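C-type diheme-containing protein (Kuenenia stuttgartiensis, PDB 6H5L) probably carries electrons through its covalently bound c-type hemes, as part of a large multiheme reductase complex of an anammox bacterium. Local coordinates at residues L203-D206 with E207-Y210. Sequence-based numbering, arbitrary orientation.
Sequences LSDD and ERWY
Ser-204 and Glu-207 trade bonds in a capping box that opens helix 205-217. Glu-207 OE2 takes two donors: Ser-204 N, 3.2 Å away and approaching from above the carboxylate plane, and Ser-204 OG, on its anti lone pair. In return Ser-204 OG, turned back over its own backbone (chi1 63°), accepts a weak bond from Glu-207 N at 3.4 Å. Losing this carboxylate to an alanine would probably leave Ser-204 N without its acceptor and the serine hydroxyl freer to turn.

The tight side is next door, where the buried Leu-203 rests its CB 3.8 Å from CG of Arg-208. A kink at the third torsion of Arg-208 (chi3 -57°) brings one face of the guanidinium against Ser-204 O, with Leu-203 O at its edge.

The solvent side carries the exposed carboxylates of Asp-205 and Asp-206; Asp-205 forms a salt bridge with Arg-208, though the modelled positions there are doubtful. Closer in, Asp-206 O lies 3.1 Å above the plane of the Tyr-210 ring, offset toward the rim, and accepts from Tyr-210 N.

In this cytochrome c domain, Leu-203 and Glu-207 lean on Ile-131 of helix 122-135, and Tyr-210 on Thr-124 and Ala-127. Toward helix 180-189, Arg-208 NE hydrogen-bonds Thr-188 OG1 and Trp-209 stacks on Tyr-184, so the helix start meets each neighbour through a different set of side chains.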
loop_
_atom_site.group_PDB
_atom_site.type_symbol
_atom_site.label_atom_id
_atom_site.label_comp_id
_atom_site.label_asym_id
_atom_site.label_seq_id
_atom_site.Cartn_x
_atom_site.Cartn_y
_atom_site.Cartn_z
ATOM N N LEU B 203 -17.021 -26.296 38.971
ATOM C CA LEU B 203 -17.900 -26.082 37.832
ATOM C C LEU B 203 -18.713 -27.336 37.547
ATOM O O LEU B 203 -18.281 -28.454 37.835
ATOM C CB LEU B 203 -17.100 -25.700 36.578
ATOM C CG LEU B 203 -16.178 -24.487 36.700
ATOM C CD1 LEU B 203 -15.332 -24.330 35.444
ATOM C CD2 LEU B 203 -16.987 -23.228 36.967
ATOM N N SER B 204 -19.900 -27.135 36.978
ATOM C CA SER B 204 -20.739 -28.239 36.545
ATOM C C SER B 204 -20.237 -28.790 35.211
ATOM O O SER B 204 -19.314 -28.255 34.592
ATOM C CB SER B 204 -22.197 -27.791 36.427
ATOM O OG SER B 204 -22.340 -26.783 35.442
ATOM N N ASP B 205 -20.858 -29.888 34.774
ATOM C CA ASP B 205 -20.511 -30.461 33.477
ATOM C C ASP B 205 -20.737 -29.459 32.352
ATOM O O ASP B 205 -19.896 -29.322 31.456
ATOM C CB ASP B 205 -21.320 -31.734 33.227
ATOM C CG ASP B 205 -20.815 -32.915 34.027
ATOM O OD1 ASP B 205 -19.789 -32.767 34.728
ATOM O OD2 ASP B 205 -21.438 -33.997 33.954
ATOM N N ASP B 206 -21.861 -28.741 32.390
ATOM C CA ASP B 206 -22.166 -27.787 31.329
ATOM C C ASP B 206 -21.191 -26.615 31.334
ATOM O O ASP B 206 -20.789 -26.132 30.269
ATOM C CB ASP B 206 -23.604 -27.289 31.468
ATOM C CG ASP B 206 -24.626 -28.388 31.242
ATOM O OD1 ASP B 206 -24.547 -29.427 31.932
ATOM O OD2 ASP B 206 -25.514 -28.209 30.382
ATOM N N GLU B 207 -20.799 -26.146 32.522
ATOM C CA GLU B 207 -19.910 -24.992 32.599
ATOM C C GLU B 207 -18.513 -25.315 32.084
ATOM O O GLU B 207 -17.835 -24.433 31.544
ATOM C CB GLU B 207 -19.841 -24.472 34.035
ATOM C CG GLU B 207 -21.156 -23.907 34.544
ATOM C CD GLU B 207 -21.072 -23.447 35.985
ATOM O OE1 GLU B 207 -20.783 -22.253 36.215
ATOM O OE2 GLU B 207 -21.287 -24.284 36.885
ATOM N N ARG B 208 -18.064 -26.561 32.235
ATOM C CA ARG B 208 -16.767 -26.945 31.695
ATOM C C ARG B 208 -16.805 -27.145 30.185
ATOM O O ARG B 208 -15.758 -27.046 29.535
ATOM C CB ARG B 208 -16.258 -28.212 32.385
ATOM C CG ARG B 208 -15.931 -28.002 33.858
ATOM C CD ARG B 208 -15.215 -29.200 34.458
ATOM N NE ARG B 208 -15.987 -30.428 34.307
ATOM C CZ ARG B 208 -16.974 -30.796 35.118
ATOM N NH1 ARG B 208 -17.315 -30.026 36.143
ATOM N NH2 ARG B 208 -17.621 -31.930 34.901
ATOM N N TRP B 209 -17.979 -27.421 29.613
ATOM C CA TRP B 209 -18.107 -27.371 28.161
ATOM C C TRP B 209 -18.113 -25.930 27.667
ATOM O O TRP B 209 -17.537 -25.629 26.615
ATOM C CB TRP B 209 -19.371 -28.102 27.706
ATOM C CG TRP B 209 -19.265 -29.597 27.777
ATOM C CD1 TRP B 209 -19.939 -30.427 28.624
ATOM C CD2 TRP B 209 -18.430 -30.440 26.971
ATOM N NE1 TRP B 209 -19.579 -31.733 28.395
ATOM C CE2 TRP B 209 -18.654 -31.769 27.386
ATOM C CE3 TRP B 209 -17.517 -30.202 25.939
ATOM C CZ2 TRP B 209 -17.998 -32.853 26.807
ATOM C CZ3 TRP B 209 -16.866 -31.279 25.365
ATOM C CH2 TRP B 209 -17.109 -32.588 25.801
ATOM N N TYR B 210 -18.769 -25.028 28.405
ATOM C CA TYR B 210 -18.654 -23.601 28.111
ATOM C C TYR B 210 -17.196 -23.169 28.131
ATOM O O TYR B 210 -16.716 -22.499 27.208
ATOM C CB TYR B 210 -19.449 -22.771 29.123
ATOM C CG TYR B 210 -20.918 -23.105 29.278
ATOM C CD1 TYR B 210 -21.616 -23.789 28.290
ATOM C CD2 TYR B 210 -21.611 -22.717 30.419
ATOM C CE1 TYR B 210 -22.961 -24.086 28.442
ATOM C CE2 TYR B 210 -22.950 -23.009 30.579
ATOM C CZ TYR B 210 -23.620 -23.692 29.588
ATOM O OH TYR B 210 -24.956 -23.984 29.745
#